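Local atomic coordinates of SusD superfamily protein (Bacteroides fragilis, PDB entry 3L22), a protein that probably binds glycans at the outer membrane for uptake into the cell, as members of the SusD family do. Residues D50-D55 and E404-V409; N68-N73 and E413-G418; T16-I21 and R106-E111; R20-L25 and D114-E119. All blocks are in the same frame, centred on the assembly; numbering follows the deposited sequence.

In the fold
From the N terminus, residues 16-21, the lead-in and first turn of helix 18-33, enter contact 3 and 20-25 enter contact 4; the two share R20 and I21. The chain then supplies the first halves of contact 1 (50-55) and contact 2 (68-73) before helices 106-109 and 113-131 close contacts 3 and 4, both within the N-terminal helical part. Contacts 1 and 2 close much longer loops, when the hairpin of strands 406-409 and 414-417 returns from the C-terminal part. They cross each other along the chain, and both cross contacts 3 and 4. The two pairs lie on opposite sides of the chain's centre, with contacts 1 and 3 about 46 Å apart between centres.

Contact 1 (D50-D55 and E404-V409); sequences DNRGDD and EHFIKV. With ZN (zinc ion), chain F.
A lysine ammonium set against the carbonyls at the C-terminal end of helix 44-52 forms the heart of this contact: K408, on strand 406-409, reaches R52 and G53. Its chain runs extended beyond CG and carries NZ to G53 O, a hydrogen bond of 2.9 Å that meets the carbonyl at 140°. NZ also makes a weaker bond to R52 O, and outside the two segments it bonds Y70 O. A positive charge here would suit the negative end of the helix dipole, and several backbone oxygens hold the buried ammonium in place.

Beside it, the F406 ring lies obliquely to the same R52 carbonyl, CD2 coming to 3.0 Å from R52 O. The far end of the ring meets the arginine: F406 CZ is 3.6 Å from R52 NH2, with the guanidinium and ring planes 61° apart. A bend at chi3 (51°) turns the guanidinium to the ring's end, and NH2 makes its hydrogen bond to Y424 O.

D54 closes the side facing I407 mainly through water. One water accepts the I407 N-H, 2.9 Å from I407 N, and lies within bonding distance of D54 OD2 and H405 O; a second lies between D54 OD2 and I407 O. D54 OD1 forms a salt bridge with R395. H405, away from the contact itself, binds a zinc ion through NE2, with a water and an atom from elsewhere.

Helix 395-401 covers the contact, with I399 against F406 and D54 and M400 against R52. T69 and Y70 of helix 67-70 touch N51, and T69 also R52; strand 414-417 pairs with 406-409 in a two-stranded antiparallel sheet.

Contact 2 (N68-N73 and E413-G418); sequences NTYNMN and ETINVG
M72, a selenomethionine, packs against I415 and V417 where the chain turns out of helix 67-70, and this apolar patch is the tight part of the contact. M72 has positive phi (58°), and the chain folds back into the last turn as a Schellman motif: N73 N bonds N68 O at 2.8 Å and M72 N bonds T69 O. The turn directs M72 at the strand. Its CG lies 3.7 Å from I415 CG2, and its CB is 3.9 Å from V417 CG2, so the two branched side chains meet the base of the selenomethionine.

I415 carries the largest buried surface here. With CG1 anti to the carbonyl carbon (chi1 -64°), the CG1-CD1 arm runs to the helix end, while CG2 meets M72. There I415 CD1 comes to 3.7 Å from N71 OD1 and 3.8 Å from Y70 O, and approaches Y70 CE2 obliquely at 4.0 Å. The Y70 ring also makes a cation-pi contact with K408.

The outer side is looser. No hydrogen bond joins the two segments, and N73 and N416 are exposed on their own sides. N73 turns back along its own segment instead, giving an ND2 bond of 3.2 Å to N68 OD1 from above the carbonyl plane.

Strand 414-417 is the partner of 406-409, bonded through I415 with K408 and V417 with F406. M72 also touches F406 and K408 of strand 406-409. R52 of helix 44-52 touches M72 and N51 touches Y70, while strand 56-58 borders the tyrosine.

Contact 3 (T16-I21 and R106-E111); sequences TSPTRI and REVAGE. With ZN (zinc ion), chain C; EDO (1,2-ethanediol), chain X.
V108, which has the most surface buried here, sets one methyl into the start of helix 18-33, where T16, S17 and P18 lead into I21. Its CG1 is anti to the backbone N (chi1 169°), and this places it over the S17-P18 peptide: V108 CG1 lies 3.3 Å from S17 C and 3.5 Å from P18 N. The proline ring crosses the valine at about a right angle, with P18 CD 3.8 Å from V108 CG1. The other methyl, V108 CG2, lies near T16 O.

I21 contributes the second largest area. Its CD1 approaches V108 CG1 obliquely at 3.7 Å and also lies 3.9 Å from the methyl CB of A109, so one terminal methyl meets two successive residues of helix 106-109. No hydrogen bond crosses between the segments; methyls meet methyls and backbone.

S17 stands at the N-cap of helix 18-33, its OG taking the R20 N-H at 3.3 Å, a capping bond at the start of the turn that V108 covers. On the far face of helix 106-109, E107 OE2 and three atoms from elsewhere bind a zinc ion, and OE2 accepts a hydrogen bond of 2.7 Å from O1 of an ethanediol that is likely a crystallisation additive. G110 then leaves the helix with positive phi.

The contact lies at one edge of the N-terminal helical part. L102 of helix 79-103 touches both I21 and A109, F98 of the same helix adds to I21, and Y116 of helix 113-131 packs on I21 and A109.

Contact 4 (R20-L25 and D114-E119); sequences RIEATL and DRYVQE. With ZN (zinc ion), chain G; ZN (zinc ion), chain B.
Y116 leaves its helix with CG anti to the carbonyl carbon (chi1 -63°), which swings the ring across to helix 18-33. E22, with the same first torsion and a chain extended beyond CG, brings its carboxylate round to the phenol. The resulting hydrogen bond, from Y116 OH to E22 OE2, is modelled at a very short 2.4 Å; OE2 sits at the edge of the ring, near its plane, while the carboxylate plane is turned 68° against it. So short a value should be read with caution.

I21 covers one face of the ring in a CH-pi contact: its CG2 stands 4.0 Å from the Y116 centroid. L25 arrives at about a right angle, CD2 lying 3.7 Å from Y116 CD1, and the same methyl is 3.5 Å from E119 OE1.

The two helices run nearly parallel here, at 16° with axes 11.2 Å apart, wide enough for the ring to lie between them. This parallel pair, with helix 79-103 packed against both, is consistent with the TPR-like helical layering of the SusD family.

One helical turn beyond the ring, E119 OE2 binds a zinc ion at 2.1 Å, completed by H197 and two waters, while E119 OE1 takes a hydrogen bond from Y29. Earlier in the same helix, D114 OD1 binds another zinc ion at 2.3 Å together with three waters. L102 of helix 79-103 also touches Y116.

Contact 1 (D50-D55 and E404-V409)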
# COMPACT_ATOMS: atom_id res chain seq x y z
N ASP A 50 3.02 -7.99 -1.34
CA ASP A 50 4.14 -8.77 -0.84
C ASP A 50 4.40 -9.98 -1.69
O ASP A 50 5.56 -10.30 -1.94
CB ASP A 50 3.95 -9.15 0.61
CG ASP A 50 4.06 -7.91 1.51
OD1 ASP A 50 5.19 -7.34 1.59
OD2 ASP A 50 3.01 -7.46 2.03
N ASN A 51 3.35 -10.65 -2.14
CA ASN A 51 3.51 -11.79 -3.05
C ASN A 51 4.15 -11.41 -4.39
O ASN A 51 4.92 -12.20 -4.95
CB ASN A 51 2.16 -12.47 -3.29
CG ASN A 51 1.83 -13.52 -2.22
OD1 ASN A 51 2.14 -14.69 -2.39
ND2 ASN A 51 1.25 -13.08 -1.09
N ARG A 52 3.86 -10.23 -4.90
CA ARG A 52 4.51 -9.76 -6.11
C ARG A 52 5.98 -9.51 -5.93
O ARG A 52 6.75 -9.71 -6.86
CB ARG A 52 3.78 -8.55 -6.71
CG ARG A 52 2.45 -8.97 -7.32
CD ARG A 52 1.60 -7.84 -7.93
NE ARG A 52 2.25 -6.95 -8.88
CZ ARG A 52 2.51 -7.20 -10.17
NH1 ARG A 52 2.21 -8.37 -10.73
NH2 ARG A 52 3.09 -6.25 -10.91
N GLY A 53 6.38 -9.18 -4.71
CA GLY A 53 7.76 -8.97 -4.38
C GLY A 53 8.65 -10.20 -4.24
O GLY A 53 8.26 -11.31 -4.58
N ASP A 54 9.83 -9.96 -3.70
CA ASP A 54 10.93 -10.88 -3.71
C ASP A 54 11.55 -11.09 -2.31
O ASP A 54 12.64 -11.68 -2.17
CB ASP A 54 11.99 -10.34 -4.68
CG ASP A 54 12.49 -8.93 -4.29
OD1 ASP A 54 12.05 -8.38 -3.26
OD2 ASP A 54 13.31 -8.35 -5.04
N ASP A 55 10.84 -10.66 -1.28
CA ASP A 55 11.33 -10.75 0.10
C ASP A 55 10.64 -11.81 0.94
O ASP A 55 11.17 -12.21 1.98
CB ASP A 55 11.22 -9.38 0.72
CG ASP A 55 12.22 -8.40 0.11
OD1 ASP A 55 13.36 -8.84 -0.25
OD2 ASP A 55 11.88 -7.20 0.01
N GLU A 404 11.70 -2.08 -12.45
CA GLU A 404 12.66 -3.14 -12.24
C GLU A 404 12.07 -4.48 -12.58
O GLU A 404 10.84 -4.68 -12.53
CB GLU A 404 13.15 -3.16 -10.78
CG GLU A 404 13.91 -1.88 -10.33
CD GLU A 404 14.11 -1.76 -8.81
OE1 GLU A 404 13.76 -2.70 -8.03
OE2 GLU A 404 14.69 -0.72 -8.40
N HIS A 405 12.94 -5.44 -12.91
CA HIS A 405 12.50 -6.82 -13.05
C HIS A 405 12.10 -7.40 -11.69
O HIS A 405 12.73 -7.12 -10.70
CB HIS A 405 13.62 -7.71 -13.61
CG HIS A 405 13.96 -7.44 -15.04
ND1 HIS A 405 13.67 -8.32 -16.06
CD2 HIS A 405 14.60 -6.39 -15.62
CE1 HIS A 405 14.10 -7.82 -17.20
NE2 HIS A 405 14.67 -6.66 -16.96
N PHE A 406 11.07 -8.24 -11.69
CA PHE A 406 10.75 -9.06 -10.55
C PHE A 406 11.61 -10.31 -10.70
O PHE A 406 11.39 -11.11 -11.63
CB PHE A 406 9.28 -9.46 -10.57
CG PHE A 406 8.34 -8.32 -10.34
CD1 PHE A 406 7.84 -7.57 -11.41
CD2 PHE A 406 7.94 -7.99 -9.06
CE1 PHE A 406 6.93 -6.53 -11.17
CE2 PHE A 406 7.07 -6.95 -8.82
CZ PHE A 406 6.56 -6.22 -9.88
N ILE A 407 12.59 -10.44 -9.81
CA ILE A 407 13.57 -11.54 -9.86
C ILE A 407 13.54 -12.34 -8.58
O ILE A 407 13.85 -11.81 -7.49
CB ILE A 407 15.01 -11.03 -10.14
CG1 ILE A 407 15.02 -10.25 -11.46
CG2 ILE A 407 16.05 -12.23 -10.16
CD1 ILE A 407 16.41 -9.66 -11.88
N LYS A 408 13.11 -13.59 -8.69
CA LYS A 408 12.99 -14.45 -7.52
C LYS A 408 13.76 -15.76 -7.76
O LYS A 408 13.27 -16.66 -8.43
CB LYS A 408 11.51 -14.69 -7.16
CG LYS A 408 10.61 -13.46 -7.39
CD LYS A 408 9.17 -13.71 -6.98
CE LYS A 408 8.25 -12.57 -7.42
NZ LYS A 408 6.89 -12.62 -6.82
N VAL A 409 14.95 -15.86 -7.20
CA VAL A 409 15.86 -16.97 -7.44
C VAL A 409 15.53 -18.02 -6.39
O VAL A 409 15.76 -17.83 -5.21
CB VAL A 409 17.35 -16.59 -7.36
CG1 VAL A 409 18.24 -17.87 -7.46
CG2 VAL A 409 17.72 -15.52 -8.44
ZN ZN F . 14.92 -5.87 -18.60
O HOH W 1 12.69 -8.35 -7.86
O HOH W 2 15.11 -9.79 -6.35
O HOH W 3 16.77 -5.09 -17.76

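Contact 2 (N68-N73 and E413-G418)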
# COMPACT_ATOMS: atom_id res chain seq x y z
N ASN A 68 -0.62 -17.94 -7.68
CA ASN A 68 -0.45 -17.35 -9.01
C ASN A 68 0.06 -15.90 -8.98
O ASN A 68 0.76 -15.47 -9.90
CB ASN A 68 -1.73 -17.41 -9.85
CG ASN A 68 -1.78 -18.63 -10.76
OD1 ASN A 68 -0.79 -19.34 -10.95
ND2 ASN A 68 -2.95 -18.86 -11.35
N THR A 69 -0.26 -15.16 -7.93
CA THR A 69 0.30 -13.82 -7.78
C THR A 69 1.79 -13.91 -7.55
O THR A 69 2.56 -13.20 -8.21
CB THR A 69 -0.36 -13.04 -6.64
OG1 THR A 69 -1.73 -12.85 -6.97
CG2 THR A 69 0.35 -11.66 -6.46
N TYR A 70 2.21 -14.79 -6.63
CA TYR A 70 3.63 -14.94 -6.32
C TYR A 70 4.45 -15.35 -7.55
O TYR A 70 5.53 -14.82 -7.80
CB TYR A 70 3.88 -15.96 -5.20
CG TYR A 70 5.39 -16.12 -4.96
CD1 TYR A 70 6.13 -15.13 -4.30
CD2 TYR A 70 6.09 -17.24 -5.44
CE1 TYR A 70 7.51 -15.23 -4.14
CE2 TYR A 70 7.48 -17.36 -5.27
CZ TYR A 70 8.18 -16.35 -4.63
OH TYR A 70 9.54 -16.47 -4.47
N ASN A 71 3.89 -16.30 -8.29
CA ASN A 71 4.52 -16.83 -9.50
C ASN A 71 4.37 -15.95 -10.72
O ASN A 71 4.81 -16.32 -11.81
CB ASN A 71 3.96 -18.21 -9.78
CG ASN A 71 4.49 -19.26 -8.85
OD1 ASN A 71 5.58 -19.14 -8.28
ND2 ASN A 71 3.74 -20.36 -8.73
N MSE A 72 3.78 -14.77 -10.57
CA MSE A 72 3.66 -13.81 -11.68
C MSE A 72 2.92 -14.47 -12.84
O MSE A 72 3.33 -14.41 -13.99
CB MSE A 72 5.03 -13.28 -12.13
CG MSE A 72 5.88 -12.75 -11.02
SE MSE A 72 5.10 -11.24 -10.06
CE MSE A 72 5.29 -9.87 -11.43
N ASN A 73 1.78 -15.08 -12.50
CA ASN A 73 1.04 -15.89 -13.44
C ASN A 73 -0.46 -15.60 -13.39
O ASN A 73 -1.24 -16.46 -13.71
CB ASN A 73 1.31 -17.37 -13.17
CG ASN A 73 0.90 -18.27 -14.32
OD1 ASN A 73 1.16 -17.96 -15.47
ND2 ASN A 73 0.24 -19.38 -14.01
N GLU A 413 13.82 -23.11 -9.60
CA GLU A 413 13.36 -22.27 -10.68
C GLU A 413 13.60 -20.80 -10.29
O GLU A 413 13.64 -20.47 -9.09
CB GLU A 413 11.90 -22.52 -10.97
CG GLU A 413 11.31 -21.55 -11.96
N THR A 414 13.82 -19.95 -11.29
CA THR A 414 13.92 -18.52 -11.07
C THR A 414 12.82 -17.81 -11.85
O THR A 414 12.65 -18.04 -13.03
CB THR A 414 15.31 -18.00 -11.50
OG1 THR A 414 16.26 -18.50 -10.59
CG2 THR A 414 15.40 -16.45 -11.50
N ILE A 415 12.06 -16.97 -11.14
CA ILE A 415 11.12 -16.05 -11.71
C ILE A 415 11.87 -14.79 -12.12
O ILE A 415 12.63 -14.24 -11.33
CB ILE A 415 10.01 -15.73 -10.70
CG1 ILE A 415 9.22 -17.01 -10.39
CG2 ILE A 415 9.03 -14.66 -11.23
CD1 ILE A 415 8.44 -16.95 -9.08
N ASN A 416 11.70 -14.38 -13.37
CA ASN A 416 12.38 -13.19 -13.90
C ASN A 416 11.46 -12.54 -14.92
O ASN A 416 11.41 -12.95 -16.09
CB ASN A 416 13.75 -13.57 -14.52
CG ASN A 416 14.59 -12.34 -14.92
OD1 ASN A 416 14.11 -11.22 -14.88
ND2 ASN A 416 15.82 -12.56 -15.31
N VAL A 417 10.71 -11.54 -14.46
CA VAL A 417 9.67 -10.92 -15.27
C VAL A 417 9.94 -9.43 -15.31
O VAL A 417 10.08 -8.77 -14.27
CB VAL A 417 8.26 -11.22 -14.70
CG1 VAL A 417 7.14 -10.63 -15.62
CG2 VAL A 417 8.07 -12.72 -14.56
N GLY A 418 10.02 -8.90 -16.53
CA GLY A 418 10.33 -7.49 -16.75
C GLY A 418 9.24 -6.75 -17.49
O GLY A 418 8.27 -7.35 -17.93

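Contact 3 (T16-I21 and R106-E111)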
# COMPACT_ATOMS: atom_id res chain seq x y z
N THR A 16 -30.04 12.66 6.68
CA THR A 16 -30.86 13.55 7.48
C THR A 16 -30.14 14.00 8.74
O THR A 16 -30.64 14.83 9.43
CB THR A 16 -32.16 12.85 7.89
OG1 THR A 16 -31.82 11.66 8.60
CG2 THR A 16 -32.99 12.47 6.68
N SER A 17 -28.97 13.44 9.05
CA SER A 17 -28.24 13.84 10.27
C SER A 17 -26.77 13.58 10.10
O SER A 17 -26.39 12.78 9.25
CB SER A 17 -28.70 13.03 11.47
OG SER A 17 -28.30 11.69 11.31
N PRO A 18 -25.95 14.25 10.92
CA PRO A 18 -24.51 14.03 10.85
C PRO A 18 -24.13 12.58 11.14
O PRO A 18 -23.23 12.06 10.49
CB PRO A 18 -23.95 14.94 11.96
CG PRO A 18 -24.97 16.00 12.15
CD PRO A 18 -26.30 15.37 11.83
N THR A 19 -24.80 11.92 12.08
CA THR A 19 -24.42 10.55 12.40
C THR A 19 -24.71 9.63 11.18
O THR A 19 -23.94 8.72 10.91
CB THR A 19 -25.03 10.00 13.71
OG1 THR A 19 -26.40 9.73 13.54
CG2 THR A 19 -24.88 10.96 14.89
N ARG A 20 -25.74 9.91 10.39
CA ARG A 20 -25.96 9.14 9.13
C ARG A 20 -24.89 9.40 8.07
O ARG A 20 -24.43 8.48 7.43
CB ARG A 20 -27.34 9.41 8.55
CG ARG A 20 -28.41 8.67 9.34
CD ARG A 20 -29.69 8.66 8.60
NE ARG A 20 -30.68 7.80 9.22
CZ ARG A 20 -31.92 7.66 8.77
NH1 ARG A 20 -32.33 8.33 7.68
NH2 ARG A 20 -32.76 6.85 9.40
N ILE A 21 -24.45 10.64 7.93
CA ILE A 21 -23.33 10.95 7.03
C ILE A 21 -22.08 10.18 7.46
O ILE A 21 -21.43 9.47 6.67
CB ILE A 21 -23.01 12.46 6.98
CG1 ILE A 21 -24.22 13.26 6.43
CG2 ILE A 21 -21.75 12.69 6.11
CD1 ILE A 21 -24.13 14.81 6.67
N ARG A 106 -25.68 19.69 2.66
CA ARG A 106 -24.68 20.68 3.09
C ARG A 106 -24.95 21.24 4.46
O ARG A 106 -24.02 21.36 5.25
CB ARG A 106 -24.60 21.81 2.03
CG ARG A 106 -23.39 22.70 2.14
CD ARG A 106 -23.32 23.66 0.97
NE ARG A 106 -22.69 23.09 -0.21
CZ ARG A 106 -21.38 22.94 -0.38
NH1 ARG A 106 -20.53 23.33 0.57
NH2 ARG A 106 -20.93 22.43 -1.51
N GLU A 107 -26.21 21.57 4.78
CA GLU A 107 -26.54 22.09 6.11
C GLU A 107 -26.47 21.10 7.19
O GLU A 107 -26.04 21.45 8.30
CB GLU A 107 -27.97 22.61 6.18
CG GLU A 107 -28.16 23.78 5.36
CD GLU A 107 -29.47 24.48 5.62
OE1 GLU A 107 -30.33 24.02 6.38
OE2 GLU A 107 -29.59 25.55 5.04
N VAL A 108 -26.94 19.89 6.93
CA VAL A 108 -26.79 18.81 7.91
C VAL A 108 -25.31 18.59 8.26
O VAL A 108 -24.98 18.48 9.43
CB VAL A 108 -27.48 17.49 7.42
CG1 VAL A 108 -27.11 16.31 8.29
CG2 VAL A 108 -28.99 17.69 7.44
N ALA A 109 -24.43 18.60 7.26
CA ALA A 109 -23.00 18.45 7.51
C ALA A 109 -22.39 19.63 8.29
O ALA A 109 -21.45 19.43 9.03
CB ALA A 109 -22.24 18.23 6.20
N GLY A 110 -22.95 20.84 8.14
CA GLY A 110 -22.45 22.02 8.86
C GLY A 110 -20.96 22.28 8.59
O GLY A 110 -20.50 22.11 7.47
N GLU A 111 -20.21 22.60 9.64
CA GLU A 111 -18.79 22.98 9.50
C GLU A 111 -17.89 21.82 9.07
O GLU A 111 -16.78 22.02 8.68
CB GLU A 111 -18.26 23.55 10.83
CG GLU A 111 -18.12 22.52 11.97
CD GLU A 111 -17.62 23.13 13.28
OE1 GLU A 111 -16.95 24.18 13.25
OE2 GLU A 111 -17.85 22.52 14.34
ZN ZN C . -31.65 26.11 5.33
C1 EDO X . -29.56 25.40 1.78
O1 EDO X . -28.45 25.82 2.61
C2 EDO X . -29.62 23.88 1.62
O2 EDO X . -30.86 23.34 2.09

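Contact 4 (R20-L25 and D114-E119)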
# COMPACT_ATOMS: atom_id res chain seq x y z
N ARG A 20 -25.74 9.91 10.39
CA ARG A 20 -25.96 9.14 9.13
C ARG A 20 -24.89 9.40 8.07
O ARG A 20 -24.43 8.48 7.43
CB ARG A 20 -27.34 9.41 8.55
CG ARG A 20 -28.41 8.67 9.34
CD ARG A 20 -29.69 8.66 8.60
NE ARG A 20 -30.68 7.80 9.22
CZ ARG A 20 -31.92 7.66 8.77
NH1 ARG A 20 -32.33 8.33 7.68
NH2 ARG A 20 -32.76 6.85 9.40
N ILE A 21 -24.45 10.64 7.93
CA ILE A 21 -23.33 10.95 7.03
C ILE A 21 -22.08 10.18 7.46
O ILE A 21 -21.43 9.47 6.67
CB ILE A 21 -23.01 12.46 6.98
CG1 ILE A 21 -24.22 13.26 6.43
CG2 ILE A 21 -21.75 12.69 6.11
CD1 ILE A 21 -24.13 14.81 6.67
N GLU A 22 -21.77 10.26 8.73
CA GLU A 22 -20.59 9.63 9.24
C GLU A 22 -20.65 8.10 9.18
O GLU A 22 -19.64 7.50 8.95
CB GLU A 22 -20.30 10.11 10.65
CG GLU A 22 -19.83 11.54 10.61
CD GLU A 22 -19.66 12.17 11.98
OE1 GLU A 22 -19.67 11.43 12.96
OE2 GLU A 22 -19.50 13.42 12.05
N ALA A 23 -21.82 7.49 9.37
CA ALA A 23 -21.95 6.05 9.23
C ALA A 23 -21.57 5.64 7.81
O ALA A 23 -20.90 4.63 7.60
CB ALA A 23 -23.42 5.57 9.56
N THR A 24 -22.04 6.40 6.82
CA THR A 24 -21.73 6.10 5.43
C THR A 24 -20.27 6.36 5.16
O THR A 24 -19.64 5.56 4.47
CB THR A 24 -22.62 6.88 4.46
OG1 THR A 24 -23.97 6.69 4.86
CG2 THR A 24 -22.45 6.41 3.03
N LEU A 25 -19.71 7.41 5.74
CA LEU A 25 -18.28 7.70 5.58
C LEU A 25 -17.42 6.56 6.13
O LEU A 25 -16.49 6.07 5.45
CB LEU A 25 -17.88 9.01 6.28
CG LEU A 25 -16.41 9.43 6.31
CD1 LEU A 25 -15.87 9.49 4.95
CD2 LEU A 25 -16.24 10.77 7.00
N ASP A 114 -16.43 19.98 4.49
CA ASP A 114 -15.19 19.84 3.72
C ASP A 114 -14.34 18.66 4.16
O ASP A 114 -13.76 17.98 3.32
CB ASP A 114 -14.33 21.11 3.81
CG ASP A 114 -14.99 22.30 3.13
OD1 ASP A 114 -15.80 22.09 2.16
OD2 ASP A 114 -14.68 23.44 3.59
N ARG A 115 -14.27 18.41 5.45
CA ARG A 115 -13.58 17.25 5.92
C ARG A 115 -14.17 15.97 5.37
O ARG A 115 -13.43 15.06 5.00
CB ARG A 115 -13.58 17.19 7.43
CG ARG A 115 -12.83 15.95 7.95
CD ARG A 115 -12.61 15.96 9.46
NE ARG A 115 -11.70 17.02 9.86
CZ ARG A 115 -11.28 17.23 11.11
NH1 ARG A 115 -11.64 16.41 12.11
NH2 ARG A 115 -10.47 18.25 11.35
N TYR A 116 -15.49 15.86 5.38
CA TYR A 116 -16.15 14.64 4.86
C TYR A 116 -15.84 14.42 3.37
O TYR A 116 -15.52 13.30 2.95
CB TYR A 116 -17.66 14.70 5.06
CG TYR A 116 -18.20 14.76 6.47
CD1 TYR A 116 -17.54 14.17 7.55
CD2 TYR A 116 -19.40 15.41 6.73
CE1 TYR A 116 -18.11 14.24 8.85
CE2 TYR A 116 -19.95 15.50 8.00
CZ TYR A 116 -19.31 14.90 9.04
OH TYR A 116 -19.92 15.01 10.27
N VAL A 117 -15.89 15.51 2.59
CA VAL A 117 -15.55 15.44 1.17
C VAL A 117 -14.12 15.00 0.99
O VAL A 117 -13.81 14.13 0.21
CB VAL A 117 -15.73 16.81 0.46
CG1 VAL A 117 -15.12 16.81 -0.98
CG2 VAL A 117 -17.23 17.21 0.39
N GLN A 118 -13.22 15.63 1.70
CA GLN A 118 -11.79 15.40 1.47
C GLN A 118 -11.39 13.98 1.94
O GLN A 118 -10.55 13.31 1.33
CB GLN A 118 -10.99 16.52 2.15
CG GLN A 118 -11.19 17.87 1.44
CD GLN A 118 -10.54 19.04 2.16
OE1 GLN A 118 -9.72 18.83 3.06
NE2 GLN A 118 -10.94 20.28 1.81
N GLU A 119 -12.04 13.49 3.00
CA GLU A 119 -11.82 12.11 3.44
C GLU A 119 -12.30 11.11 2.41
O GLU A 119 -11.59 10.14 2.10
CB GLU A 119 -12.49 11.80 4.78
CG GLU A 119 -11.70 12.38 5.94
CD GLU A 119 -12.19 11.87 7.31
OE1 GLU A 119 -12.77 10.74 7.42
OE2 GLU A 119 -11.98 12.63 8.27
ZN ZN G . -16.86 24.13 2.01
ZN ZN B . -12.73 11.85 10.03
O HOH W 4 -15.01 25.74 1.91
O HOH W 5 -11.43 12.68 11.22
O HOH W 6 -14.75 12.80 10.39
O HOH W 7 -17.70 23.51 0.51
O HOH W 8 -18.11 24.23 4.13